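Local coordinates for putative HAD-hydrolase YfnB (Bacillus subtilis, PDB 3ED5), which is a putative hydrolase of the HAD-like superfamily, YjjG family, and may have 5'-nucleotidase activity, at residues A[23-28]-A[92-97]. Sequence-based numbering, arbitrary orientation.
With FMT (formic acid), chain B.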
ATOM      1  N   ALA A  23      -6.417   2.304  -9.890  1.00 32.38           N
ATOM      2  CA  ALA A  23      -6.458   3.199 -11.009  1.00 32.72           C
ATOM      3  C   ALA A  23      -5.086   3.417 -11.655  1.00 32.50           C
ATOM      4  O   ALA A  23      -4.970   3.409 -12.894  1.00 30.76           O
ATOM      5  CB  ALA A  23      -7.131   4.539 -10.637  1.00 32.33           C
ATOM      6  N   ALA A  24      -4.072   3.671 -10.828  1.00 31.33           N
ATOM      7  CA  ALA A  24      -2.699   3.853 -11.322  1.00 32.76           C
ATOM      8  C   ALA A  24      -2.212   2.597 -12.055  1.00 32.48           C
ATOM      9  O   ALA A  24      -1.628   2.706 -13.133  1.00 32.67           O
ATOM     10  CB  ALA A  24      -1.728   4.206 -10.166  1.00 32.34           C
ATOM     11  N   GLU A  25      -2.464   1.429 -11.459  1.00 32.02           N
ATOM     12  CA  GLU A  25      -2.087   0.138 -12.056  1.00 32.72           C
ATOM     13  C   GLU A  25      -2.816  -0.063 -13.381  1.00 32.93           C
ATOM     14  O   GLU A  25      -2.203  -0.437 -14.410  1.00 33.50           O
ATOM     15  CB  GLU A  25      -2.423  -1.008 -11.093  1.00 32.45           C
ATOM     16  CG  GLU A  25      -2.242  -2.417 -11.676  1.00 33.86           C
ATOM     17  CD  GLU A  25      -2.627  -3.475 -10.682  1.00 36.75           C
ATOM     18  OE1 GLU A  25      -3.844  -3.650 -10.432  1.00 39.52           O
ATOM     19  OE2 GLU A  25      -1.701  -4.085 -10.118  1.00 35.96           O
ATOM     20  N   ALA A  26      -4.112   0.228 -13.385  1.00 32.30           N
ATOM     21  CA  ALA A  26      -4.892  -0.004 -14.625  1.00 32.67           C
ATOM     22  C   ALA A  26      -4.353   0.819 -15.796  1.00 33.73           C
ATOM     23  O   ALA A  26      -4.240   0.318 -16.931  1.00 33.59           O
ATOM     24  CB  ALA A  26      -6.398   0.287 -14.403  1.00 32.99           C
ATOM     25  N   LEU A  27      -4.025   2.078 -15.523  1.00 33.63           N
ATOM     26  CA  LEU A  27      -3.492   2.972 -16.549  1.00 33.80           C
ATOM     27  C   LEU A  27      -2.111   2.496 -16.999  1.00 32.98           C
ATOM     28  O   LEU A  27      -1.832   2.409 -18.204  1.00 33.65           O
ATOM     29  CB  LEU A  27      -3.426   4.400 -15.964  1.00 34.31           C
ATOM     30  CG  LEU A  27      -2.801   5.556 -16.755  1.00 36.29           C
ATOM     31  CD1 LEU A  27      -3.481   5.709 -18.085  1.00 39.41           C
ATOM     32  CD2 LEU A  27      -2.844   6.829 -15.897  1.00 41.50           C
ATOM     33  N   ALA A  28      -1.252   2.168 -16.033  1.00 32.53           N
ATOM     34  CA  ALA A  28       0.121   1.757 -16.335  1.00 32.42           C
ATOM     35  C   ALA A  28       0.182   0.460 -17.130  1.00 32.42           C
ATOM     36  O   ALA A  28       1.009   0.328 -18.053  1.00 33.37           O
ATOM     37  CB  ALA A  28       0.952   1.615 -15.045  1.00 31.80           C
ATOM     38  N   GLN A  92      10.774  -1.551 -15.904  1.00 32.02           N
ATOM     39  CA  GLN A  92      11.219  -0.177 -15.973  1.00 33.60           C
ATOM     40  C   GLN A  92      10.191   0.692 -16.726  1.00 32.83           C
ATOM     41  O   GLN A  92       9.889   1.824 -16.307  1.00 31.97           O
ATOM     42  CB  GLN A  92      12.594  -0.166 -16.621  1.00 35.03           C
ATOM     43  CG  GLN A  92      13.178   1.154 -16.999  1.00 40.30           C
ATOM     44  CD  GLN A  92      14.490   0.920 -17.772  1.00 47.62           C
ATOM     45  OE1 GLN A  92      15.525   0.615 -17.176  1.00 51.94           O
ATOM     46  NE2 GLN A  92      14.432   1.020 -19.105  1.00 48.30           N
ATOM     47  N   LYS A  93       9.626   0.160 -17.820  1.00 31.89           N
ATOM     48  CA  LYS A  93       8.608   0.918 -18.582  1.00 32.14           C
ATOM     49  C   LYS A  93       7.305   1.084 -17.793  1.00 31.74           C
ATOM     50  O   LYS A  93       6.724   2.170 -17.721  1.00 32.26           O
ATOM     51  CB  LYS A  93       8.324   0.242 -19.947  1.00 33.45           C
ATOM     52  CG  LYS A  93       9.485   0.331 -20.909  1.00 34.31           C
ATOM     53  CD  LYS A  93       9.248  -0.588 -22.111  1.00 41.30           C
ATOM     54  CE  LYS A  93      10.339  -0.452 -23.151  1.00 42.94           C
ATOM     55  NZ  LYS A  93       9.845   0.207 -24.392  1.00 46.30           N
ATOM     56  N   TYR A  94       6.853  -0.009 -17.195  1.00 30.88           N
ATOM     57  CA  TYR A  94       5.676  -0.019 -16.365  1.00 31.34           C
ATOM     58  C   TYR A  94       5.825   0.981 -15.218  1.00 31.11           C
ATOM     59  O   TYR A  94       4.887   1.760 -14.901  1.00 31.59           O
ATOM     60  CB  TYR A  94       5.547  -1.403 -15.743  1.00 32.04           C
ATOM     61  CG  TYR A  94       4.367  -1.528 -14.828  1.00 33.48           C
ATOM     62  CD1 TYR A  94       3.091  -1.485 -15.347  1.00 35.67           C
ATOM     63  CD2 TYR A  94       4.526  -1.695 -13.441  1.00 33.34           C
ATOM     64  CE1 TYR A  94       1.979  -1.638 -14.556  1.00 32.96           C
ATOM     65  CE2 TYR A  94       3.377  -1.866 -12.609  1.00 34.19           C
ATOM     66  CZ  TYR A  94       2.109  -1.815 -13.208  1.00 35.24           C
ATOM     67  OH  TYR A  94       0.922  -1.960 -12.535  1.00 41.20           O
ATOM     68  N   ARG A  95       7.003   0.948 -14.619  1.00 31.33           N
ATOM     69  CA  ARG A  95       7.296   1.768 -13.418  1.00 31.57           C
ATOM     70  C   ARG A  95       7.105   3.272 -13.710  1.00 32.67           C
ATOM     71  O   ARG A  95       6.564   4.036 -12.879  1.00 32.97           O
ATOM     72  CB  ARG A  95       8.756   1.490 -12.967  1.00 31.73           C
ATOM     73  CG  ARG A  95       9.270   2.346 -11.790  1.00 33.96           C
ATOM     74  CD  ARG A  95       8.515   2.062 -10.515  1.00 32.32           C
ATOM     75  NE  ARG A  95       8.320   0.619 -10.204  1.00 33.96           N
ATOM     76  CZ  ARG A  95       7.557   0.169  -9.215  1.00 33.75           C
ATOM     77  NH1 ARG A  95       6.961   1.033  -8.384  1.00 34.39           N
ATOM     78  NH2 ARG A  95       7.403  -1.141  -9.007  1.00 30.51           N
ATOM     79  N   ARG A  96       7.601   3.708 -14.861  1.00 33.50           N
ATOM     80  CA  ARG A  96       7.467   5.100 -15.262  1.00 34.22           C
ATOM     81  C   ARG A  96       5.990   5.507 -15.361  1.00 34.00           C
ATOM     82  O   ARG A  96       5.599   6.570 -14.845  1.00 33.64           O
ATOM     83  CB  ARG A  96       8.230   5.388 -16.547  1.00 34.20           C
ATOM     84  CG  ARG A  96       8.358   6.868 -16.814  1.00 37.80           C
ATOM     85  CD  ARG A  96       7.169   7.401 -17.583  1.00 42.73           C
ATOM     86  NE  ARG A  96       7.267   7.034 -18.992  1.00 45.85           N
ATOM     87  CZ  ARG A  96       6.540   7.577 -19.962  1.00 46.31           C
ATOM     88  NH1 ARG A  96       5.628   8.513 -19.679  1.00 41.55           N
ATOM     89  NH2 ARG A  96       6.726   7.174 -21.215  1.00 43.58           N
ATOM     90  N   PHE A  97       5.176   4.658 -15.994  1.00 33.34           N
ATOM     91  CA  PHE A  97       3.736   4.934 -16.104  1.00 33.44           C
ATOM     92  C   PHE A  97       3.017   4.868 -14.762  1.00 33.24           C
ATOM     93  O   PHE A  97       2.149   5.694 -14.490  1.00 34.10           O
ATOM     94  CB  PHE A  97       3.051   3.954 -17.042  1.00 32.81           C
ATOM     95  CG  PHE A  97       3.542   4.021 -18.467  1.00 33.02           C
ATOM     96  CD1 PHE A  97       3.648   5.248 -19.131  1.00 35.46           C
ATOM     97  CD2 PHE A  97       3.869   2.846 -19.142  1.00 34.67           C
ATOM     98  CE1 PHE A  97       4.083   5.314 -20.481  1.00 36.86           C
ATOM     99  CE2 PHE A  97       4.303   2.896 -20.495  1.00 37.19           C
ATOM    100  CZ  PHE A  97       4.415   4.130 -21.156  1.00 34.85           C
TER
HETATM  101  C   FMT B 236       4.102  -1.894  -7.454  1.00 30.45           C
HETATM  102  O1  FMT B 236       3.653  -2.457  -8.438  1.00 32.05           O
HETATM  103  O2  FMT B 236       5.294  -1.748  -7.253  1.00 29.66           O
HETATM  104  O   HOH W   1      -0.622   5.319 -13.714  1.00 37.10           O
HETATM  105  O   HOH W   2       0.868  -3.750 -10.428  1.00 35.59           O
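A28 packs against Y94 and F97 where two helices of the all-helical cap meet, in an insertion that follows the first strand of the HAD core. Segments 23-28 and 92-97 cross with their directions 130° apart and their axes 9.2 Å apart. The small A28 side chain lets the backbones come close, and its CA lies 4.8 Å from CA of F97. A28 CB touches Y94 CE1 at 3.4 Å and also rests on F97 CB. The F97 ring turns off from there, its CG anti to the carbonyl carbon, and its CD2 side passes near A28 O.

Y94 reaches across to E25. With CG anti to the backbone N (chi1 179°), the ring extends toward helix 21-35 and brings OH to 3.3 Å from E25 CG. The E25 chain is extended through CG, and its carboxylate plane is turned 39° from the ring. No direct hydrogen bond joins segments 23-28 and 92-97; water does this twice. One water donates to both A24 O and F97 O. The second lies between E25 and Y94, 2.6 Å from E25 OE2, to which it donates, and 2.8 Å from Y94 OH. Y48 of helix 42-60 touches both E25 and Y94, and F74 meets the Y94 ring. A leucine in place of Y94 would probably open a gap beside A28 and leave the second water without its phenol partner. At the Y94 ring edge lies a formic acid, probably from crystallisation, whose O2 takes a bond from R95 NH2 (2.8 Å) in the guanidinium plane.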